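Long-range contacts in dinoflagellate luciferase (Lingulodinium polyedrum, PDB 1VPR), which catalyses the oxidation of dinoflagellate luciferin by molecular oxygen with emission of blue light, this chain being the third of three homologous luciferase domains: residues K95-A100 with F300-K305; P160-W165 with R208-G213; W232-Y237 with V251-E256; E257-G262 with R274-A279. All blocks are in the same frame, centred on the assembly; numbering follows the deposited sequence.

Interaction 1 of 4, residues K95-A100 with F300-K305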
# COMPACT_ATOMS: atom_id res chain seq x y z
N LYS A 95 6.62 18.21 -14.13
CA LYS A 95 5.95 19.45 -13.75
C LYS A 95 5.07 19.24 -12.52
O LYS A 95 5.05 20.08 -11.61
CB LYS A 95 5.13 19.98 -14.94
CG LYS A 95 4.35 21.27 -14.67
CD LYS A 95 3.84 21.88 -15.98
CE LYS A 95 2.79 22.96 -15.72
NZ LYS A 95 3.24 23.88 -14.63
N LEU A 96 4.34 18.12 -12.47
CA LEU A 96 3.50 17.82 -11.31
C LEU A 96 4.34 17.67 -10.03
O LEU A 96 3.94 18.09 -8.94
CB LEU A 96 2.71 16.53 -11.53
CG LEU A 96 1.61 16.52 -12.59
CD1 LEU A 96 1.05 15.10 -12.74
CD2 LEU A 96 0.50 17.49 -12.18
N LEU A 97 5.51 17.06 -10.17
CA LEU A 97 6.41 16.85 -9.03
C LEU A 97 6.79 18.19 -8.41
O LEU A 97 6.72 18.38 -7.19
CB LEU A 97 7.67 16.13 -9.49
CG LEU A 97 7.87 14.69 -9.05
CD1 LEU A 97 9.21 14.18 -9.57
CD2 LEU A 97 7.83 14.63 -7.52
N LYS A 98 7.21 19.12 -9.28
CA LYS A 98 7.61 20.46 -8.87
C LYS A 98 6.41 21.20 -8.29
O LYS A 98 6.54 21.92 -7.31
CB LYS A 98 8.16 21.21 -10.07
N GLU A 99 5.24 21.02 -8.88
CA GLU A 99 4.04 21.68 -8.36
C GLU A 99 3.67 21.10 -7.00
O GLU A 99 3.11 21.79 -6.16
CB GLU A 99 2.87 21.51 -9.33
CG GLU A 99 3.03 22.29 -10.61
CD GLU A 99 1.89 22.07 -11.58
OE1 GLU A 99 1.92 22.68 -12.67
OE2 GLU A 99 0.96 21.31 -11.25
N ALA A 100 4.00 19.83 -6.78
CA ALA A 100 3.68 19.18 -5.52
C ALA A 100 4.34 19.85 -4.32
O ALA A 100 3.77 19.86 -3.24
CB ALA A 100 4.06 17.71 -5.59
N PHE A 300 6.14 11.55 -2.36
CA PHE A 300 5.14 11.49 -3.42
C PHE A 300 5.29 10.31 -4.39
O PHE A 300 6.40 9.91 -4.74
CB PHE A 300 5.13 12.77 -4.28
CG PHE A 300 4.79 14.02 -3.52
CD1 PHE A 300 5.80 14.85 -3.01
CD2 PHE A 300 3.47 14.36 -3.29
CE1 PHE A 300 5.49 15.99 -2.29
CE2 PHE A 300 3.14 15.51 -2.57
CZ PHE A 300 4.15 16.32 -2.07
N VAL A 301 4.15 9.74 -4.79
CA VAL A 301 4.13 8.67 -5.78
C VAL A 301 3.12 9.17 -6.81
O VAL A 301 2.04 9.65 -6.43
CB VAL A 301 3.64 7.30 -5.19
CG1 VAL A 301 3.58 6.24 -6.31
CG2 VAL A 301 4.60 6.83 -4.10
N PHE A 302 3.48 9.12 -8.09
CA PHE A 302 2.55 9.53 -9.16
C PHE A 302 2.25 8.35 -10.06
O PHE A 302 3.16 7.57 -10.39
CB PHE A 302 3.14 10.65 -10.03
CG PHE A 302 3.20 12.00 -9.35
CD1 PHE A 302 4.23 12.31 -8.48
CD2 PHE A 302 2.20 12.94 -9.57
CE1 PHE A 302 4.28 13.54 -7.84
CE2 PHE A 302 2.24 14.17 -8.94
CZ PHE A 302 3.28 14.47 -8.08
N TYR A 303 0.98 8.24 -10.46
CA TYR A 303 0.52 7.17 -11.35
C TYR A 303 -0.29 7.80 -12.47
O TYR A 303 -0.94 8.85 -12.27
CB TYR A 303 -0.45 6.21 -10.64
CG TYR A 303 -0.03 5.69 -9.28
CD1 TYR A 303 -0.26 6.44 -8.12
CD2 TYR A 303 0.52 4.43 -9.14
CE1 TYR A 303 0.04 5.91 -6.85
CE2 TYR A 303 0.82 3.89 -7.88
CZ TYR A 303 0.57 4.64 -6.74
OH TYR A 303 0.81 4.07 -5.50
N VAL A 304 -0.27 7.18 -13.63
CA VAL A 304 -1.08 7.67 -14.74
C VAL A 304 -2.12 6.57 -15.04
O VAL A 304 -1.81 5.38 -14.98
CB VAL A 304 -0.22 7.99 -16.00
CG1 VAL A 304 0.51 6.72 -16.51
CG2 VAL A 304 -1.12 8.56 -17.09
N LYS A 305 -3.36 6.96 -15.30
CA LYS A 305 -4.40 5.98 -15.55
C LYS A 305 -4.31 5.41 -16.98
O LYS A 305 -4.45 6.13 -17.97
CB LYS A 305 -5.78 6.60 -15.32
CG LYS A 305 -6.81 5.56 -14.94
CD LYS A 305 -8.20 6.12 -14.86
CE LYS A 305 -9.11 5.06 -14.29
NZ LYS A 305 -10.51 5.58 -14.12
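Leu96, Leu97 and Ala100 set the C-terminal part of helix 87-100 against Phe300 and Phe302, two alternate residues of strand 297-307 in the calycin beta barrel. The side chains that meet are all apolar. Helix and strand run roughly antiparallel, their axes 10.1 Å apart at an angle of 145°, a spacing taken up by the two phenyl rings and the side chains they meet.

Most of the packing is aliphatic-to-aromatic and centres on Phe302. Its CG lies beside the backbone N (chi1 -73°), which brings the ring up against the helix, where the two leucines meet it from the same side of its plane. Leu96 CB touches CE2 of Phe302 at 3.5 Å, while Leu97 CD2 reaches CE1 of Phe302 at 3.7 Å, both obliquely. The methyl of Ala100 comes to the rim of this ring, near its plane. An alanine in place of Phe302 would probably open a gap between helix and strand and leave Leu96 and Leu97 without their common partner. Leu96 also packs on Phe280 and Val282 of strand 271-282.

The second kind is a CH-pi interaction: Ala100 CB stands 3.8 Å from the centroid of Phe300, 12° off the ring normal.

Interaction 2 of 4, residues P160-W165 with R208-G213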
# COMPACT_ATOMS: atom_id res chain seq x y z
N PRO A 160 -14.16 7.07 -9.63
CA PRO A 160 -13.00 7.53 -10.39
C PRO A 160 -11.69 6.76 -10.23
O PRO A 160 -10.82 6.88 -11.07
CB PRO A 160 -12.89 9.00 -9.95
CG PRO A 160 -13.32 8.93 -8.52
CD PRO A 160 -14.53 8.04 -8.59
N LEU A 161 -11.55 6.01 -9.14
CA LEU A 161 -10.34 5.23 -8.89
C LEU A 161 -10.34 3.89 -9.63
O LEU A 161 -9.29 3.27 -9.81
CB LEU A 161 -10.21 4.96 -7.39
CG LEU A 161 -10.43 6.18 -6.48
CD1 LEU A 161 -10.29 5.77 -5.02
CD2 LEU A 161 -9.43 7.26 -6.84
N HIS A 162 -11.53 3.45 -10.05
CA HIS A 162 -11.69 2.17 -10.73
C HIS A 162 -10.84 2.10 -12.01
O HIS A 162 -10.98 2.93 -12.90
CB HIS A 162 -13.16 1.97 -11.08
CG HIS A 162 -13.54 0.56 -11.40
ND1 HIS A 162 -13.89 -0.35 -10.43
CD2 HIS A 162 -13.70 -0.07 -12.59
CE1 HIS A 162 -14.25 -1.48 -11.00
NE2 HIS A 162 -14.15 -1.34 -12.31
N GLY A 163 -9.96 1.11 -12.09
CA GLY A 163 -9.12 0.95 -13.27
C GLY A 163 -7.72 0.50 -12.92
O GLY A 163 -7.45 0.06 -11.79
N ARG A 164 -6.83 0.57 -13.91
CA ARG A 164 -5.44 0.19 -13.73
C ARG A 164 -4.59 1.46 -13.85
O ARG A 164 -4.75 2.27 -14.79
CB ARG A 164 -5.02 -0.87 -14.77
CG ARG A 164 -3.62 -1.40 -14.53
CD ARG A 164 -3.41 -2.71 -15.28
NE ARG A 164 -3.55 -2.49 -16.72
CZ ARG A 164 -2.56 -2.06 -17.51
NH1 ARG A 164 -1.35 -1.81 -17.01
NH2 ARG A 164 -2.80 -1.82 -18.79
N TRP A 165 -3.72 1.63 -12.86
CA TRP A 165 -2.85 2.81 -12.75
C TRP A 165 -1.41 2.38 -12.81
O TRP A 165 -1.04 1.41 -12.18
CB TRP A 165 -3.10 3.50 -11.40
CG TRP A 165 -4.53 3.90 -11.20
CD1 TRP A 165 -5.58 3.09 -10.82
CD2 TRP A 165 -5.09 5.20 -11.42
NE1 TRP A 165 -6.75 3.82 -10.78
CE2 TRP A 165 -6.48 5.11 -11.15
CE3 TRP A 165 -4.55 6.43 -11.81
CZ2 TRP A 165 -7.34 6.22 -11.26
CZ3 TRP A 165 -5.42 7.54 -11.92
CH2 TRP A 165 -6.79 7.42 -11.65
N ARG A 208 -4.37 -1.78 -9.23
CA ARG A 208 -5.59 -2.17 -9.94
C ARG A 208 -6.65 -1.94 -8.87
O ARG A 208 -6.56 -2.48 -7.77
CB ARG A 208 -5.56 -3.65 -10.34
CG ARG A 208 -4.50 -4.01 -11.38
CD ARG A 208 -4.49 -5.54 -11.67
NE ARG A 208 -3.40 -5.94 -12.57
CZ ARG A 208 -3.49 -6.07 -13.90
NH1 ARG A 208 -2.41 -6.44 -14.59
NH2 ARG A 208 -4.63 -5.86 -14.54
N ILE A 209 -7.65 -1.12 -9.17
CA ILE A 209 -8.65 -0.80 -8.17
C ILE A 209 -10.05 -1.07 -8.67
O ILE A 209 -10.41 -0.71 -9.80
CB ILE A 209 -8.58 0.70 -7.79
CG1 ILE A 209 -7.21 1.04 -7.24
CG2 ILE A 209 -9.66 1.06 -6.76
CD1 ILE A 209 -6.99 2.58 -7.06
N ASN A 210 -10.83 -1.73 -7.84
CA ASN A 210 -12.22 -1.99 -8.13
C ASN A 210 -12.83 -1.05 -7.12
O ASN A 210 -12.54 -1.17 -5.92
CB ASN A 210 -12.61 -3.42 -7.77
CG ASN A 210 -12.44 -4.38 -8.93
OD1 ASN A 210 -13.34 -4.50 -9.78
ND2 ASN A 210 -11.29 -5.04 -8.99
N GLN A 211 -13.65 -0.12 -7.58
CA GLN A 211 -14.28 0.82 -6.65
C GLN A 211 -15.78 0.84 -6.83
O GLN A 211 -16.27 0.96 -7.95
CB GLN A 211 -13.72 2.24 -6.84
CG GLN A 211 -14.58 3.31 -6.10
CD GLN A 211 -14.03 4.72 -6.17
OE1 GLN A 211 -13.42 5.12 -7.15
NE2 GLN A 211 -14.27 5.50 -5.11
N PHE A 212 -16.52 0.69 -5.73
CA PHE A 212 -17.97 0.77 -5.78
C PHE A 212 -18.36 1.72 -4.64
O PHE A 212 -18.56 1.29 -3.51
CB PHE A 212 -18.61 -0.60 -5.57
CG PHE A 212 -20.13 -0.58 -5.74
CD1 PHE A 212 -20.70 -0.64 -7.01
CD2 PHE A 212 -20.97 -0.52 -4.62
CE1 PHE A 212 -22.10 -0.63 -7.17
CE2 PHE A 212 -22.37 -0.52 -4.77
CZ PHE A 212 -22.93 -0.58 -6.05
N GLY A 213 -18.46 3.00 -4.93
CA GLY A 213 -18.80 3.96 -3.89
C GLY A 213 -17.69 4.07 -2.85
O GLY A 213 -16.55 4.42 -3.17
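The backbone N of Gln211 donates to ND1 of His162 over 2.9 Å, an almost straight bond (164° at the hydrogen) that arrives in the plane of the imidazole. His162 swings its ring to this donor because CG lies anti to the backbone N (chi1 -162°), and one ring face is thereby laid over the carbonyl O of Ile209. The side chain of Gln211 answers in the opposite direction: extended beyond CG, it brings OE1 to the backbone N of Leu161 at 2.9 Å, met nearly end-on to the carbonyl. NE2 of the same amide bonds back to Gly213 O, so both polar ends of Gln211 are engaged and its amide is fixed against flipping.

These side-chain bonds continue an antiparallel pairing of strands 163-169 and 206-212 in the calycin barrel. Gly163 and Ile209 form its hydrogen-bonded pair, with Gly163 N giving to Ile209 O and Ile209 N returning to Gly163 O at 2.9 Å. Gly163 has a phi of 143°, where a side chain would jam against the preceding carbonyl.

On the face of Ile209, its CD1 methyl lies 3.9 Å from NE1 of Trp165, whose N-H is spent on Leu161 O at 2.8 Å. On the other face Arg164 and Arg208 run side by side; CD of Arg164 rests over the guanidinium of Arg208, 3.5 Å from NH2. Backbone carbonyls take up both cations, those of Tyr76 and Gly77 for Arg164, and of Gly68, Lys70 and Pro310 for Arg208.

Interaction 3 of 4, residues W232-Y237 with V251-E256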
# COMPACT_ATOMS: atom_id res chain seq x y z
N TRP A 232 -11.44 -2.88 1.42
CA TRP A 232 -11.70 -2.10 2.62
C TRP A 232 -12.87 -1.15 2.40
O TRP A 232 -13.37 -1.01 1.28
CB TRP A 232 -10.43 -1.32 3.05
CG TRP A 232 -9.65 -0.67 1.95
CD1 TRP A 232 -8.44 -1.09 1.45
CD2 TRP A 232 -10.03 0.47 1.16
NE1 TRP A 232 -8.05 -0.29 0.41
CE2 TRP A 232 -9.00 0.68 0.20
CE3 TRP A 232 -11.13 1.34 1.17
CZ2 TRP A 232 -9.05 1.71 -0.74
CZ3 TRP A 232 -11.17 2.38 0.22
CH2 TRP A 232 -10.14 2.55 -0.72
N LYS A 233 -13.33 -0.51 3.47
CA LYS A 233 -14.43 0.44 3.35
C LYS A 233 -14.04 1.74 4.06
O LYS A 233 -13.38 1.72 5.12
CB LYS A 233 -15.72 -0.14 3.96
CG LYS A 233 -16.91 0.86 3.93
CD LYS A 233 -18.21 0.20 4.46
CE LYS A 233 -19.36 1.20 4.42
NZ LYS A 233 -20.69 0.53 4.48
N SER A 234 -14.44 2.86 3.46
CA SER A 234 -14.17 4.19 4.01
C SER A 234 -14.42 4.19 5.52
O SER A 234 -15.49 3.80 5.98
CB SER A 234 -15.10 5.19 3.33
OG SER A 234 -14.88 6.51 3.78
N GLY A 235 -13.42 4.60 6.29
CA GLY A 235 -13.55 4.70 7.74
C GLY A 235 -13.32 3.43 8.55
O GLY A 235 -13.41 3.46 9.79
N HIS A 236 -12.99 2.32 7.87
CA HIS A 236 -12.77 1.05 8.56
C HIS A 236 -11.34 0.54 8.42
O HIS A 236 -10.74 0.64 7.36
CB HIS A 236 -13.77 0.01 8.05
CG HIS A 236 -15.19 0.32 8.41
ND1 HIS A 236 -15.77 -0.09 9.60
CD2 HIS A 236 -16.14 1.05 7.77
CE1 HIS A 236 -17.01 0.36 9.67
NE2 HIS A 236 -17.26 1.06 8.57
N TYR A 237 -10.82 -0.01 9.50
CA TYR A 237 -9.45 -0.51 9.55
C TYR A 237 -9.19 -1.76 8.72
O TYR A 237 -10.08 -2.55 8.42
CB TYR A 237 -9.05 -0.85 11.00
CG TYR A 237 -8.32 0.24 11.74
CD1 TYR A 237 -8.99 1.12 12.58
CD2 TYR A 237 -6.94 0.37 11.62
CE1 TYR A 237 -8.31 2.11 13.27
CE2 TYR A 237 -6.25 1.36 12.30
CZ TYR A 237 -6.95 2.22 13.12
OH TYR A 237 -6.26 3.19 13.78
N VAL A 251 -6.35 2.91 7.70
CA VAL A 251 -7.70 3.22 7.28
C VAL A 251 -7.68 4.20 6.12
O VAL A 251 -6.82 5.08 6.09
CB VAL A 251 -8.48 3.95 8.43
CG1 VAL A 251 -9.79 4.51 7.89
CG2 VAL A 251 -8.76 3.00 9.60
N TRP A 252 -8.60 4.04 5.17
CA TRP A 252 -8.74 4.99 4.08
C TRP A 252 -10.14 5.56 4.29
O TRP A 252 -11.09 4.82 4.62
CB TRP A 252 -8.78 4.35 2.67
CG TRP A 252 -7.47 4.03 2.08
CD1 TRP A 252 -7.00 2.80 1.77
CD2 TRP A 252 -6.46 4.96 1.67
NE1 TRP A 252 -5.76 2.89 1.19
CE2 TRP A 252 -5.41 4.21 1.12
CE3 TRP A 252 -6.35 6.36 1.73
CZ2 TRP A 252 -4.25 4.81 0.60
CZ3 TRP A 252 -5.21 6.95 1.23
CH2 TRP A 252 -4.17 6.17 0.67
N VAL A 253 -10.27 6.87 4.13
CA VAL A 253 -11.57 7.52 4.21
C VAL A 253 -11.76 8.13 2.82
O VAL A 253 -10.80 8.60 2.20
CB VAL A 253 -11.59 8.65 5.27
CG1 VAL A 253 -13.03 9.26 5.35
CG2 VAL A 253 -11.17 8.07 6.66
N LEU A 254 -12.98 8.10 2.32
CA LEU A 254 -13.29 8.65 0.99
C LEU A 254 -14.33 9.76 1.25
O LEU A 254 -15.51 9.60 1.00
CB LEU A 254 -13.88 7.54 0.10
CG LEU A 254 -12.95 6.52 -0.59
CD1 LEU A 254 -11.86 6.02 0.35
CD2 LEU A 254 -13.79 5.35 -1.09
N PRO A 255 -13.86 10.93 1.71
CA PRO A 255 -14.70 12.08 2.04
C PRO A 255 -15.10 12.97 0.88
O PRO A 255 -15.96 13.85 1.04
CB PRO A 255 -13.82 12.84 3.01
CG PRO A 255 -12.47 12.74 2.25
CD PRO A 255 -12.43 11.28 1.87
N GLU A 256 -14.48 12.74 -0.28
CA GLU A 256 -14.69 13.59 -1.44
C GLU A 256 -14.79 12.74 -2.67
O GLU A 256 -14.46 11.56 -2.63
CB GLU A 256 -13.50 14.52 -1.60
CG GLU A 256 -13.30 15.49 -0.48
CD GLU A 256 -11.92 16.10 -0.50
OE1 GLU A 256 -11.33 16.23 -1.60
OE2 GLU A 256 -11.42 16.47 0.58
O HOH W 1 -5.05 0.41 -0.63
O HOH W 2 -10.48 1.78 4.94
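Ser234 OG accepts the backbone N-H of Leu254 in a nearly straight bond of 2.9 Å, placed there by a first torsion that sets it anti to its own N (chi1 -178°), and the next residue, Gly235, donates its own N to Trp252 O at 2.9 Å. Both belong to a type II beta turn, Lys233 to His236, that links strands 229-233 and 237-241 of the calycin barrel and lies against strand 247-253. Gly235 takes the third position with positive phi, and His236 N closes the turn on Lys233 O. Trp252 O also receives a CA-H contact from Ser234.

Trp252 N gives its proton to a water 2.9 Å away. This water sits 2.7 Å from His236 O and is also close to Lys233 O, with more acceptors around it than it can serve at once. Outside the two segments, Gly235 O is bonded by Thr341 OG1, and Tyr237 N, just after the turn, by Asp321 OD1.

The two indole N-H groups share a second water, which accepts from Trp232 NE1 and from Trp252 NE1, the latter at 3.2 Å. The rings meet obliquely, their planes 42° apart, as Trp252 CD1 lies over one face of Trp232. Lys260 makes a cation-pi contact with Trp252. On the side of Tyr237, Val251 covers the phenol ring: its CG2 methyl stands 3.5 Å from the ring centroid, 13° off the normal.

Interaction 4 of 4, residues E257-G262 with R274-A279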
# COMPACT_ATOMS: atom_id res chain seq x y z
N GLU A 257 -15.19 13.33 -3.79
CA GLU A 257 -15.32 12.52 -4.99
C GLU A 257 -13.99 12.04 -5.56
O GLU A 257 -13.90 10.90 -6.02
CB GLU A 257 -16.08 13.27 -6.07
CG GLU A 257 -16.30 12.45 -7.32
CD GLU A 257 -17.35 11.36 -7.15
OE1 GLU A 257 -17.43 10.50 -8.05
OE2 GLU A 257 -18.10 11.37 -6.13
N TYR A 258 -12.97 12.89 -5.53
CA TYR A 258 -11.70 12.54 -6.15
C TYR A 258 -10.49 12.41 -5.25
O TYR A 258 -9.37 12.39 -5.75
CB TYR A 258 -11.39 13.53 -7.26
CG TYR A 258 -12.46 13.59 -8.32
CD1 TYR A 258 -13.43 14.60 -8.31
CD2 TYR A 258 -12.54 12.62 -9.32
CE1 TYR A 258 -14.46 14.64 -9.28
CE2 TYR A 258 -13.56 12.65 -10.29
CZ TYR A 258 -14.51 13.66 -10.26
OH TYR A 258 -15.51 13.70 -11.21
N ARG A 259 -10.70 12.33 -3.95
CA ARG A 259 -9.58 12.21 -3.03
C ARG A 259 -9.83 11.27 -1.87
O ARG A 259 -10.91 11.25 -1.29
CB ARG A 259 -9.19 13.60 -2.47
CG ARG A 259 -8.01 13.51 -1.50
CD ARG A 259 -7.40 14.86 -1.13
NE ARG A 259 -8.37 15.74 -0.49
CZ ARG A 259 -8.03 16.76 0.29
NH1 ARG A 259 -6.75 17.00 0.54
NH2 ARG A 259 -8.98 17.53 0.81
N LYS A 260 -8.83 10.47 -1.53
CA LYS A 260 -8.93 9.60 -0.37
C LYS A 260 -7.94 10.16 0.64
O LYS A 260 -6.86 10.66 0.27
CB LYS A 260 -8.49 8.16 -0.67
CG LYS A 260 -9.35 7.41 -1.65
CD LYS A 260 -8.90 5.94 -1.62
CE LYS A 260 -7.42 5.80 -2.05
NZ LYS A 260 -7.02 4.38 -2.06
N ILE A 261 -8.30 10.09 1.91
CA ILE A 261 -7.42 10.56 2.99
C ILE A 261 -7.36 9.44 4.03
O ILE A 261 -8.38 8.89 4.44
CB ILE A 261 -7.95 11.85 3.66
CG1 ILE A 261 -8.02 12.96 2.62
CG2 ILE A 261 -7.00 12.27 4.80
CD1 ILE A 261 -8.63 14.25 3.14
N GLY A 262 -6.15 9.11 4.47
CA GLY A 262 -6.04 8.02 5.43
C GLY A 262 -4.77 8.07 6.25
O GLY A 262 -4.05 9.08 6.26
N ARG A 274 0.64 9.54 7.57
CA ARG A 274 -0.62 10.10 7.13
C ARG A 274 -0.54 10.21 5.63
O ARG A 274 0.53 10.47 5.09
CB ARG A 274 -0.87 11.42 7.85
CG ARG A 274 -1.22 11.19 9.33
CD ARG A 274 -1.36 12.51 10.10
NE ARG A 274 -0.10 13.22 10.06
CZ ARG A 274 0.05 14.48 10.45
NH1 ARG A 274 -1.00 15.15 10.91
NH2 ARG A 274 1.24 15.07 10.33
N ILE A 275 -1.66 10.03 4.95
CA ILE A 275 -1.59 9.95 3.50
C ILE A 275 -2.84 10.34 2.75
O ILE A 275 -3.94 10.32 3.31
CB ILE A 275 -1.22 8.47 3.15
CG1 ILE A 275 -1.12 8.23 1.64
CG2 ILE A 275 -2.29 7.51 3.76
CD1 ILE A 275 -0.71 6.78 1.34
N GLU A 276 -2.67 10.77 1.50
CA GLU A 276 -3.81 11.07 0.64
C GLU A 276 -3.51 10.56 -0.76
O GLU A 276 -2.33 10.41 -1.15
CB GLU A 276 -4.11 12.58 0.55
CG GLU A 276 -3.04 13.46 -0.11
CD GLU A 276 -3.65 14.72 -0.68
OE1 GLU A 276 -4.16 15.54 0.12
OE2 GLU A 276 -3.66 14.89 -1.94
N ARG A 277 -4.58 10.26 -1.50
CA ARG A 277 -4.46 9.88 -2.91
C ARG A 277 -5.53 10.71 -3.58
O ARG A 277 -6.67 10.70 -3.12
CB ARG A 277 -4.76 8.41 -3.18
CG ARG A 277 -3.59 7.45 -2.87
CD ARG A 277 -4.05 5.99 -2.87
NE ARG A 277 -2.89 5.10 -2.78
CZ ARG A 277 -2.98 3.78 -2.60
NH1 ARG A 277 -4.17 3.21 -2.49
NH2 ARG A 277 -1.87 3.05 -2.50
N ARG A 278 -5.17 11.43 -4.64
CA ARG A 278 -6.14 12.23 -5.37
C ARG A 278 -5.97 12.00 -6.86
O ARG A 278 -4.84 11.84 -7.36
CB ARG A 278 -5.99 13.73 -5.05
CG ARG A 278 -4.74 14.42 -5.56
CD ARG A 278 -4.82 15.94 -5.34
NE ARG A 278 -4.71 16.30 -3.92
CZ ARG A 278 -4.75 17.55 -3.45
NH1 ARG A 278 -4.64 17.77 -2.15
NH2 ARG A 278 -4.92 18.58 -4.28
N ALA A 279 -7.09 11.97 -7.58
CA ALA A 279 -7.09 11.78 -9.02
C ALA A 279 -7.47 13.11 -9.67
O ALA A 279 -8.40 13.76 -9.22
CB ALA A 279 -8.10 10.70 -9.42
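The beta hairpin of strands 259-266 and 271-282 is joined here by regular antiparallel pairing. Lys260 N reaches Arg277 O at 2.7 Å and Arg277 N returns to Lys260 O; Gly262 and Ile275 repeat the exchange at the next hydrogen-bonded pair, two residues along, while Ala279 N bonds Tyr258 O where the pairing begins.

On the face bearing Arg259, Ile261, Glu276 and Arg278, a salt-bridge network binds the two strands. Arg259 NH1 donates to Glu276 OE1 at 3.0 Å, on the syn side but tilted from the carboxylate plane, the oxygen lying in the guanidinium plane. Arg278 NE holds the other oxygen, Glu276 OE2, at 2.6 Å through its syn lone pair. Cys107 N adds a further bond to OE1, and Glu256 pairs with the NH2 of Arg259. Glu276 presents its carboxylate to both arginines with CG set between backbone N and carbonyl carbon (chi1 65°). A glutamine here would probably leave Arg259 and Arg278, whose NH1 atoms are 3.5 Å apart, without the negative charge that both of them contact. Ile261 CD1 covers a face of the Arg259 guanidinium.

In the calycin barrel the opposite face of this hairpin carries Lys260, Ile275 and Arg277, all next to Trp252. Lys260 and Arg277 lie side by side; NZ of Lys260 comes within 3.1 Å of Arg277 NH1, two donors without a bond between them. Lys260 turns to the indole of Trp252, and Arg277 NE bonds Gln290. Further along, Ile275 CG2 packs 3.4 Å from Gly262 O, where the other strand has no side chain.

All four contacts are largely buried and bear on one ten-stranded sheet. Three have centres about 13 to 14 Å from the chain's centre, though interaction 4 reaches the surface at Tyr258; interaction 1, about 17 Å away, is the one helix-on-sheet contact, between apolar side chains. Interactions 2 and 4 pair neighbouring strands through backbone bonds; the first adds a histidine and a glutamine bonded to main chain, the second a charged network. Interaction 3 uses a turn with two direct bonds, plus two waters, in place of regular pairing. They adjoin: Lys305 of interaction 1 bonds His162 O of interaction 2, Leu161 packs on Lys260 of interaction 4, and Val253 N of interaction 3 probably bonds Ile261 O.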